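Local atomic coordinates of probable translation initiation factor eIF-2B subunit epsilon (Schizosaccharomyces pombe, PDB entry 5B04), a protein that serves as the epsilon subunit of eIF2B, the complex that catalyses exchange of GDP for GTP on the gamma subunit of translation initiation factor eIF2. Residues I[105-114]-I[230-241]; I[339-350]-I[356-367]. One frame throughout, in Å; residues are numbered along the deposited sequence.

How the interactions relate
The two contacts lie in different parts of the subunit and follow each other along the chain, interaction 1 closing before interaction 2 opens. Their centres are about 48 Å apart, on opposite sides of the chain's centre, and their nearest atoms stay about 26 Å apart. Interaction 1 crosses helices 108-115 and 229-236 beside the large mixed sheet of the nucleotidyl transferase-like region. Interaction 2 stacks two successive coils of the left-handed beta-helix and involves all three of its parallel-stranded walls. Helix 277-288 lies against the outer residues Ile349 and Phe366 of these coils, and Asn47 ND2 is hydrogen-bonded to the Ile350 carbonyl, so the N-terminal part of the chain packs directly on the beta-helix.

Interaction 1. Residues I[105-114]-I[230-241]; sequences SVGDALRELD and VPALFTENFDYQ
Arg111 reaches from helix 108-114 to the C-terminal end of helix 230-236 and the type I turn after it, in the GT-A-like nucleotidyl transferase region. NH2 donates to Asn237 O (3.3 Å), on a lone pair in the carbonyl plane, and to Tyr240 O, at a modelled length too short to be relied on. NE adds a weak bond to Phe234 O. With CG anti to its own carbonyl carbon (chi1 -70°) and the chain extended to NE, the guanidinium arrives beside these carbonyls, and a salt bridge from NH1 to Asp108 OD1 (2.8 Å) steadies it. Farther along, Thr235 OG1 lies 2.9 Å from Asp114 OD2 and also near Ala232 O, two acceptors for one proton.

Beneath these polar groups the helix axes approach to 7.7 Å at 111°, Pro231 CB resting on Leu110 O at 3.4 Å. Phe123 of the central sheet touches both Leu110 and Pro231. Gly107, the N-cap, brings CA 3.5 Å from Phe234 CD2, with backbone angles that call for glycine. Phe234 also meets the Phe247 ring, while Leu110 CD1 makes a CH-pi contact over the face of Phe234 itself, 3.6 Å from the ring centroid and 13° off the normal.

Interaction 2. Residues I[339-350]-I[356-367]; sequences VGDASVVANTII and IGSNCSIDSAFL
Ile349 CD1 comes obliquely upon the Phe366 ring, 3.9 Å from CE2, on the outside of a left-handed parallel beta-helix whose successive coils are stacked here 17 residues apart. The same ring meets that of Tyr280 with the planes about 50° apart, and Ser284 of helix 277-288 touches both side chains.

On the inner side, Ile350 and Ile356, from different walls of the coil, point at each other tip to tip, their CD1 atoms 3.6 Å apart. Both carry CG1 anti to the carbonyl carbon (chi1 -59° in Ile350), which sends CD1 into the core. Ile350 CG1 runs alongside Leu367 CD2, Val345 packs on Ile362, and Thr348 CG2 touches Ile362 CG2 at 3.6 Å.

Between the coils runs a parallel backbone ladder: Val344 N to Cys360 O, Ile362 N to Val344 O (2.8 Å), Ala346 N to Ile362 O and Ser364 N to Ala346 O (2.8 Å), resumed past the corner by Ile349 N to Ala365 O (3.2 Å).

At another corner Ser343 OG donates to a lone pair of Gly357 O (2.6 Å), in the carbonyl plane, and receives a weak bond from Cys360 N. With an alanine here, the buried hydroxyl is gone, and Gly357 O and Cys360 N would probably be left without this shared partner. Ala342, Asn347, Asn359 and Ser364 take left-handed backbone angles at the corners.

Main-chain amides thus carry most of the bonding between coils, while aliphatic side chains pack the interior, so the contact joins a main-chain ladder to a largely apolar core.

Interaction 1. Residues I[105-114]-I[230-241]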
loop_
_atom_site.group_PDB
_atom_site.type_symbol
_atom_site.label_atom_id
_atom_site.label_comp_id
_atom_site.label_asym_id
_atom_site.label_seq_id
_atom_site.Cartn_x
_atom_site.Cartn_y
_atom_site.Cartn_z
ATOM N N SER I 105 -27.068 -13.274 65.967
ATOM C CA SER I 105 -27.993 -13.361 64.846
ATOM C C SER I 105 -28.180 -12.020 64.146
ATOM O O SER I 105 -28.052 -10.963 64.764
ATOM C CB SER I 105 -29.349 -13.886 65.322
ATOM O OG SER I 105 -30.372 -13.578 64.392
ATOM N N VAL I 106 -28.479 -12.069 62.851
ATOM C CA VAL I 106 -28.836 -10.863 62.116
ATOM C C VAL I 106 -30.248 -10.446 62.514
ATOM O O VAL I 106 -31.223 -11.142 62.240
ATOM C CB VAL I 106 -28.736 -11.063 60.586
ATOM C CG1 VAL I 106 -29.320 -12.409 60.168
ATOM C CG2 VAL I 106 -29.409 -9.911 59.851
ATOM N N GLY I 107 -30.349 -9.305 63.180
ATOM C CA GLY I 107 -31.599 -8.906 63.791
ATOM C C GLY I 107 -31.346 -8.663 65.260
ATOM O O GLY I 107 -31.714 -7.620 65.796
ATOM N N ASP I 108 -30.712 -9.635 65.913
ATOM C CA ASP I 108 -30.197 -9.434 67.260
ATOM C C ASP I 108 -29.211 -8.275 67.225
ATOM O O ASP I 108 -29.171 -7.446 68.132
ATOM C CB ASP I 108 -29.521 -10.699 67.795
ATOM C CG ASP I 108 -30.515 -11.749 68.250
ATOM O OD1 ASP I 108 -31.715 -11.424 68.368
ATOM O OD2 ASP I 108 -30.093 -12.898 68.496
ATOM N N ALA I 109 -28.422 -8.229 66.156
ATOM C CA ALA I 109 -27.510 -7.121 65.920
ATOM C C ALA I 109 -28.291 -5.878 65.514
ATOM O O ALA I 109 -27.957 -4.767 65.921
ATOM C CB ALA I 109 -26.492 -7.487 64.853
ATOM N N LEU I 110 -29.335 -6.073 64.713
ATOM C CA LEU I 110 -30.176 -4.967 64.264
ATOM C C LEU I 110 -30.943 -4.348 65.428
ATOM O O LEU I 110 -31.133 -3.132 65.477
ATOM C CB LEU I 110 -31.150 -5.436 63.180
ATOM C CG LEU I 110 -30.532 -5.818 61.834
ATOM C CD1 LEU I 110 -31.576 -6.430 60.915
ATOM C CD2 LEU I 110 -29.888 -4.607 61.177
ATOM N N ARG I 111 -31.384 -5.186 66.362
ATOM C CA ARG I 111 -32.041 -4.698 67.570
ATOM C C ARG I 111 -31.038 -3.953 68.440
ATOM O O ARG I 111 -31.368 -2.946 69.065
ATOM C CB ARG I 111 -32.675 -5.848 68.356
ATOM C CG ARG I 111 -33.885 -6.468 67.678
ATOM C CD ARG I 111 -34.357 -7.711 68.411
ATOM N NE ARG I 111 -35.249 -8.517 67.582
ATOM C CZ ARG I 111 -34.864 -9.592 66.901
ATOM N NH1 ARG I 111 -33.603 -9.997 66.955
ATOM N NH2 ARG I 111 -35.741 -10.266 66.171
ATOM N N GLU I 112 -29.809 -4.460 68.469
ATOM C CA GLU I 112 -28.729 -3.810 69.199
ATOM C C GLU I 112 -28.382 -2.479 68.543
ATOM O O GLU I 112 -27.964 -1.535 69.213
ATOM C CB GLU I 112 -27.498 -4.716 69.262
ATOM C CG GLU I 112 -26.922 -4.886 70.660
ATOM C CD GLU I 112 -25.893 -5.996 70.736
ATOM O OE1 GLU I 112 -25.932 -6.904 69.879
ATOM O OE2 GLU I 112 -25.044 -5.963 71.652
ATOM N N LEU I 113 -28.563 -2.409 67.227
ATOM C CA LEU I 113 -28.356 -1.169 66.489
ATOM C C LEU I 113 -29.454 -0.163 66.802
ATOM O O LEU I 113 -29.230 1.047 66.766
ATOM C CB LEU I 113 -28.308 -1.436 64.984
ATOM C CG LEU I 113 -27.049 -2.106 64.436
ATOM C CD1 LEU I 113 -27.155 -2.255 62.931
ATOM C CD2 LEU I 113 -25.809 -1.314 64.819
ATOM N N ASP I 114 -30.646 -0.668 67.104
ATOM C CA ASP I 114 -31.774 0.191 67.438
ATOM C C ASP I 114 -31.666 0.680 68.877
ATOM O O ASP I 114 -31.931 1.847 69.167
ATOM C CB ASP I 114 -33.098 -0.545 67.226
ATOM C CG ASP I 114 -34.297 0.381 67.304
ATOM O OD1 ASP I 114 -34.117 1.604 67.131
ATOM O OD2 ASP I 114 -35.420 -0.114 67.537
ATOM N N VAL I 230 -35.670 -0.575 59.389
ATOM C CA VAL I 230 -35.281 -1.965 59.646
ATOM C C VAL I 230 -34.861 -2.276 61.095
ATOM O O VAL I 230 -35.375 -3.230 61.680
ATOM C CB VAL I 230 -34.145 -2.401 58.693
ATOM C CG1 VAL I 230 -33.697 -3.820 59.009
ATOM C CG2 VAL I 230 -34.604 -2.290 57.252
ATOM N N PRO I 231 -33.937 -1.488 61.684
ATOM C CA PRO I 231 -33.600 -1.823 63.073
ATOM C C PRO I 231 -34.789 -1.644 64.014
ATOM O O PRO I 231 -34.936 -2.400 64.976
ATOM C CB PRO I 231 -32.480 -0.835 63.416
ATOM C CG PRO I 231 -31.929 -0.410 62.099
ATOM C CD PRO I 231 -33.111 -0.373 61.187
ATOM N N ALA I 232 -35.627 -0.654 63.728
ATOM C CA ALA I 232 -36.842 -0.435 64.498
ATOM C C ALA I 232 -37.854 -1.538 64.212
ATOM O O ALA I 232 -38.579 -1.980 65.103
ATOM C CB ALA I 232 -37.436 0.928 64.180
ATOM N N LEU I 233 -37.892 -1.984 62.960
ATOM C CA LEU I 233 -38.810 -3.036 62.539
ATOM C C LEU I 233 -38.433 -4.386 63.141
ATOM O O LEU I 233 -39.283 -5.262 63.299
ATOM C CB LEU I 233 -38.844 -3.135 61.011
ATOM C CG LEU I 233 -40.003 -2.447 60.284
ATOM C CD1 LEU I 233 -40.292 -1.076 60.870
ATOM C CD2 LEU I 233 -39.696 -2.334 58.799
ATOM N N PHE I 234 -37.158 -4.549 63.478
ATOM C CA PHE I 234 -36.682 -5.804 64.050
ATOM C C PHE I 234 -36.855 -5.838 65.565
ATOM O O PHE I 234 -36.828 -6.907 66.175
ATOM C CB PHE I 234 -35.220 -6.044 63.676
ATOM C CG PHE I 234 -35.044 -6.902 62.457
ATOM C CD1 PHE I 234 -35.134 -6.355 61.187
ATOM C CD2 PHE I 234 -34.801 -8.259 62.580
ATOM C CE1 PHE I 234 -34.978 -7.145 60.064
ATOM C CE2 PHE I 234 -34.642 -9.055 61.462
ATOM C CZ PHE I 234 -34.732 -8.497 60.202
ATOM N N THR I 235 -37.029 -4.669 66.172
ATOM C CA THR I 235 -37.386 -4.605 67.584
ATOM C C THR I 235 -38.890 -4.798 67.723
ATOM O O THR I 235 -39.366 -5.378 68.698
ATOM C CB THR I 235 -36.969 -3.273 68.233
ATOM O OG1 THR I 235 -37.428 -2.180 67.429
ATOM C CG2 THR I 235 -35.457 -3.200 68.369
ATOM N N GLU I 236 -39.631 -4.309 66.733
ATOM C CA GLU I 236 -41.073 -4.504 66.683
ATOM C C GLU I 236 -41.387 -5.975 66.440
ATOM O O GLU I 236 -42.275 -6.546 67.074
ATOM C CB GLU I 236 -41.700 -3.630 65.595
ATOM C CG GLU I 236 -43.215 -3.732 65.504
ATOM C CD GLU I 236 -43.815 -2.695 64.574
ATOM O OE1 GLU I 236 -44.776 -3.027 63.850
ATOM O OE2 GLU I 236 -43.326 -1.546 64.569
ATOM N N ASN I 237 -40.650 -6.584 65.518
ATOM C CA ASN I 237 -40.764 -8.014 65.263
ATOM C C ASN I 237 -39.572 -8.756 65.850
ATOM O O ASN I 237 -38.573 -8.995 65.173
ATOM C CB ASN I 237 -40.882 -8.289 63.766
ATOM C CG ASN I 237 -42.060 -7.576 63.137
ATOM O OD1 ASN I 237 -42.019 -6.368 62.912
ATOM N ND2 ASN I 237 -43.121 -8.322 62.853
ATOM N N PHE I 238 -39.693 -9.116 67.123
ATOM C CA PHE I 238 -38.601 -9.718 67.878
ATOM C C PHE I 238 -38.458 -11.213 67.614
ATOM O O PHE I 238 -37.532 -11.852 68.116
ATOM C CB PHE I 238 -38.811 -9.468 69.373
ATOM C CG PHE I 238 -40.233 -9.655 69.822
ATOM C CD1 PHE I 238 -40.703 -10.907 70.173
ATOM C CD2 PHE I 238 -41.102 -8.577 69.885
ATOM C CE1 PHE I 238 -42.011 -11.084 70.585
ATOM C CE2 PHE I 238 -42.412 -8.748 70.294
ATOM C CZ PHE I 238 -42.865 -10.004 70.644
ATOM N N ASP I 239 -39.374 -11.769 66.829
ATOM C CA ASP I 239 -39.336 -13.189 66.503
ATOM C C ASP I 239 -38.468 -13.449 65.277
ATOM O O ASP I 239 -38.175 -14.598 64.945
ATOM C CB ASP I 239 -40.749 -13.724 66.267
ATOM C CG ASP I 239 -41.432 -13.063 65.087
ATOM O OD1 ASP I 239 -41.177 -11.863 64.851
ATOM O OD2 ASP I 239 -42.220 -13.742 64.396
ATOM N N TYR I 240 -38.056 -12.375 64.610
ATOM C CA TYR I 240 -37.266 -12.487 63.388
ATOM C C TYR I 240 -35.783 -12.685 63.685
ATOM O O TYR I 240 -35.176 -11.903 64.417
ATOM C CB TYR I 240 -37.460 -11.247 62.511
ATOM C CG TYR I 240 -38.827 -11.152 61.868
ATOM C CD1 TYR I 240 -39.720 -12.215 61.926
ATOM C CD2 TYR I 240 -39.218 -10.004 61.193
ATOM C CE1 TYR I 240 -40.967 -12.132 61.338
ATOM C CE2 TYR I 240 -40.463 -9.913 60.601
ATOM C CZ TYR I 240 -41.333 -10.979 60.676
ATOM O OH TYR I 240 -42.573 -10.893 60.088
ATOM N N GLN I 241 -35.205 -13.734 63.106
ATOM C CA GLN I 241 -33.795 -14.045 63.318
ATOM C C GLN I 241 -33.025 -14.140 62.004
ATOM O O GLN I 241 -31.874 -13.720 61.923
ATOM C CB GLN I 241 -33.648 -15.351 64.104
ATOM C CG GLN I 241 -34.247 -15.307 65.501
ATOM C CD GLN I 241 -33.646 -14.213 66.364
ATOM O OE1 GLN I 241 -32.473 -13.865 66.222
ATOM N NE2 GLN I 241 -34.451 -13.662 67.265
#

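Interaction 2. Residues I[339-350]-I[356-367]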
loop_
_atom_site.group_PDB
_atom_site.type_symbol
_atom_site.label_atom_id
_atom_site.label_comp_id
_atom_site.label_asym_id
_atom_site.label_seq_id
_atom_site.Cartn_x
_atom_site.Cartn_y
_atom_site.Cartn_z
ATOM N N VAL I 339 10.372 -24.246 46.126
ATOM C CA VAL I 339 9.822 -25.498 45.622
ATOM C C VAL I 339 10.951 -26.388 45.112
ATOM O O VAL I 339 11.837 -25.929 44.391
ATOM C CB VAL I 339 8.792 -25.267 44.503
ATOM C CG1 VAL I 339 8.043 -26.556 44.207
ATOM C CG2 VAL I 339 7.815 -24.171 44.901
ATOM N N GLY I 340 10.913 -27.662 45.493
ATOM C CA GLY I 340 12.005 -28.581 45.225
ATOM C C GLY I 340 12.066 -29.145 43.818
ATOM O O GLY I 340 11.239 -28.825 42.963
ATOM N N ASP I 341 13.063 -29.996 43.587
ATOM C CA ASP I 341 13.285 -30.609 42.282
ATOM C C ASP I 341 12.168 -31.577 41.905
ATOM O O ASP I 341 11.644 -32.291 42.759
ATOM C CB ASP I 341 14.629 -31.344 42.265
ATOM C CG ASP I 341 15.799 -30.431 42.577
ATOM O OD1 ASP I 341 15.777 -29.260 42.142
ATOM O OD2 ASP I 341 16.742 -30.885 43.259
ATOM N N ALA I 342 11.813 -31.586 40.622
ATOM C CA ALA I 342 10.819 -32.509 40.072
ATOM C C ALA I 342 9.471 -32.433 40.788
ATOM O O ALA I 342 8.727 -33.413 40.827
ATOM C CB ALA I 342 11.353 -33.937 40.109
ATOM N N SER I 343 9.160 -31.269 41.348
ATOM C CA SER I 343 7.896 -31.076 42.049
ATOM C C SER I 343 6.848 -30.460 41.127
ATOM O O SER I 343 7.149 -29.560 40.344
ATOM C CB SER I 343 8.097 -30.198 43.284
ATOM O OG SER I 343 8.997 -30.802 44.197
ATOM N N VAL I 344 5.618 -30.953 41.229
ATOM C CA VAL I 344 4.534 -30.479 40.376
ATOM C C VAL I 344 3.422 -29.822 41.189
ATOM O O VAL I 344 2.730 -30.485 41.960
ATOM C CB VAL I 344 3.928 -31.624 39.546
ATOM C CG1 VAL I 344 2.866 -31.086 38.601
ATOM C CG2 VAL I 344 5.016 -32.354 38.775
ATOM N N VAL I 345 3.256 -28.517 41.007
ATOM C CA VAL I 345 2.220 -27.770 41.709
ATOM C C VAL I 345 1.166 -27.272 40.726
ATOM O O VAL I 345 1.469 -26.495 39.823
ATOM C CB VAL I 345 2.811 -26.577 42.478
ATOM C CG1 VAL I 345 1.759 -25.954 43.370
ATOM C CG2 VAL I 345 4.008 -27.020 43.302
ATOM N N ALA I 346 -0.074 -27.719 40.903
ATOM C CA ALA I 346 -1.134 -27.396 39.954
ATOM C C ALA I 346 -2.443 -27.021 40.642
ATOM O O ALA I 346 -2.948 -27.770 41.475
ATOM C CB ALA I 346 -1.359 -28.568 39.010
ATOM N N ASN I 347 -2.982 -25.859 40.279
ATOM C CA ASN I 347 -4.282 -25.394 40.763
ATOM C C ASN I 347 -4.316 -25.175 42.279
ATOM O O ASN I 347 -5.375 -25.237 42.901
ATOM C CB ASN I 347 -5.385 -26.380 40.344
ATOM C CG ASN I 347 -6.780 -25.791 40.462
ATOM O OD1 ASN I 347 -6.966 -24.577 40.369
ATOM N ND2 ASN I 347 -7.770 -26.651 40.672
ATOM N N THR I 348 -3.159 -24.903 42.875
ATOM C CA THR I 348 -3.104 -24.664 44.315
ATOM C C THR I 348 -2.714 -23.229 44.650
ATOM O O THR I 348 -2.120 -22.524 43.835
ATOM C CB THR I 348 -2.106 -25.604 45.018
ATOM O OG1 THR I 348 -0.791 -25.038 44.960
ATOM C CG2 THR I 348 -2.102 -26.970 44.367
ATOM N N ILE I 349 -3.052 -22.810 45.865
ATOM C CA ILE I 349 -2.663 -21.501 46.371
ATOM C C ILE I 349 -1.675 -21.668 47.522
ATOM O O ILE I 349 -1.922 -22.429 48.456
ATOM C CB ILE I 349 -3.886 -20.690 46.841
ATOM C CG1 ILE I 349 -4.808 -20.390 45.659
ATOM C CG2 ILE I 349 -3.448 -19.398 47.509
ATOM C CD1 ILE I 349 -6.115 -19.736 46.050
ATOM N N ILE I 350 -0.551 -20.962 47.443
ATOM C CA ILE I 350 0.509 -21.097 48.436
ATOM C C ILE I 350 0.836 -19.761 49.096
ATOM O O ILE I 350 1.113 -18.773 48.417
ATOM C CB ILE I 350 1.787 -21.676 47.806
ATOM C CG1 ILE I 350 1.497 -23.044 47.185
ATOM C CG2 ILE I 350 2.894 -21.783 48.843
ATOM C CD1 ILE I 350 2.655 -23.617 46.404
ATOM N N ILE I 356 8.558 -26.493 49.910
ATOM C CA ILE I 356 8.076 -27.736 49.320
ATOM C C ILE I 356 9.243 -28.562 48.790
ATOM O O ILE I 356 10.050 -28.078 47.995
ATOM C CB ILE I 356 7.072 -27.466 48.187
ATOM C CG1 ILE I 356 5.983 -26.505 48.668
ATOM C CG2 ILE I 356 6.464 -28.771 47.693
ATOM C CD1 ILE I 356 4.943 -26.186 47.623
ATOM N N GLY I 357 9.324 -29.811 49.236
ATOM C CA GLY I 357 10.450 -30.669 48.918
ATOM C C GLY I 357 10.442 -31.247 47.516
ATOM O O GLY I 357 9.582 -30.923 46.698
ATOM N N SER I 358 11.409 -32.119 47.249
ATOM C CA SER I 358 11.572 -32.720 45.931
ATOM C C SER I 358 10.513 -33.780 45.644
ATOM O O SER I 358 9.971 -34.394 46.563
ATOM C CB SER I 358 12.969 -33.333 45.800
ATOM O OG SER I 358 13.198 -34.304 46.807
ATOM N N ASN I 359 10.230 -33.980 44.358
ATOM C CA ASN I 359 9.281 -34.993 43.894
ATOM C C ASN I 359 7.915 -34.917 44.566
ATOM O O ASN I 359 7.344 -35.938 44.947
ATOM C CB ASN I 359 9.867 -36.395 44.088
ATOM C CG ASN I 359 10.942 -36.722 43.072
ATOM O OD1 ASN I 359 10.646 -37.044 41.921
ATOM N ND2 ASN I 359 12.199 -36.640 43.491
ATOM N N CYS I 360 7.391 -33.703 44.702
ATOM C CA CYS I 360 6.073 -33.509 45.292
ATOM C C CYS I 360 5.019 -33.266 44.220
ATOM O O CYS I 360 5.303 -32.674 43.179
ATOM C CB CYS I 360 6.090 -32.340 46.278
ATOM S SG CYS I 360 7.009 -32.659 47.797
ATOM N N SER I 361 3.803 -33.731 44.483
ATOM C CA SER I 361 2.679 -33.483 43.590
ATOM C C SER I 361 1.531 -32.844 44.359
ATOM O O SER I 361 0.807 -33.522 45.088
ATOM C CB SER I 361 2.215 -34.779 42.925
ATOM O OG SER I 361 1.089 -34.548 42.097
ATOM N N ILE I 362 1.372 -31.536 44.196
ATOM C CA ILE I 362 0.321 -30.804 44.890
ATOM C C ILE I 362 -0.720 -30.298 43.899
ATOM O O ILE I 362 -0.404 -29.523 42.996
ATOM C CB ILE I 362 0.897 -29.625 45.693
ATOM C CG1 ILE I 362 2.103 -30.087 46.514
ATOM C CG2 ILE I 362 -0.167 -29.028 46.599
ATOM C CD1 ILE I 362 2.686 -29.016 47.404
ATOM N N ASP I 363 -1.961 -30.741 44.071
ATOM C CA ASP I 363 -3.022 -30.424 43.120
ATOM C C ASP I 363 -4.304 -29.945 43.801
ATOM O O ASP I 363 -4.884 -30.658 44.615
ATOM C CB ASP I 363 -3.324 -31.645 42.246
ATOM C CG ASP I 363 -4.456 -31.399 41.269
ATOM O OD1 ASP I 363 -4.206 -30.790 40.208
ATOM O OD2 ASP I 363 -5.596 -31.817 41.560
ATOM N N SER I 364 -4.731 -28.733 43.454
ATOM C CA SER I 364 -5.982 -28.150 43.943
ATOM C C SER I 364 -6.018 -27.966 45.461
ATOM O O SER I 364 -7.090 -27.976 46.065
ATOM C CB SER I 364 -7.176 -29.002 43.501
ATOM O OG SER I 364 -7.145 -29.239 42.105
ATOM N N ALA I 365 -4.853 -27.782 46.071
ATOM C CA ALA I 365 -4.768 -27.637 47.522
ATOM C C ALA I 365 -4.682 -26.174 47.948
ATOM O O ALA I 365 -4.640 -25.272 47.111
ATOM C CB ALA I 365 -3.574 -28.412 48.056
ATOM N N PHE I 366 -4.661 -25.947 49.257
ATOM C CA PHE I 366 -4.510 -24.605 49.809
ATOM C C PHE I 366 -3.415 -24.575 50.867
ATOM O O PHE I 366 -3.491 -25.280 51.873
ATOM C CB PHE I 366 -5.825 -24.107 50.412
ATOM C CG PHE I 366 -6.930 -23.937 49.411
ATOM C CD1 PHE I 366 -7.765 -24.994 49.097
ATOM C CD2 PHE I 366 -7.140 -22.717 48.791
ATOM C CE1 PHE I 366 -8.785 -24.841 48.180
ATOM C CE2 PHE I 366 -8.159 -22.556 47.872
ATOM C CZ PHE I 366 -8.984 -23.620 47.567
ATOM N N LEU I 367 -2.396 -23.755 50.634
ATOM C CA LEU I 367 -1.302 -23.602 51.584
ATOM C C LEU I 367 -1.224 -22.173 52.096
ATOM O O LEU I 367 -1.052 -21.233 51.319
ATOM C CB LEU I 367 0.031 -23.995 50.946
ATOM C CG LEU I 367 0.530 -25.431 51.108
ATOM C CD1 LEU I 367 -0.475 -26.443 50.578
ATOM C CD2 LEU I 367 1.865 -25.579 50.401
#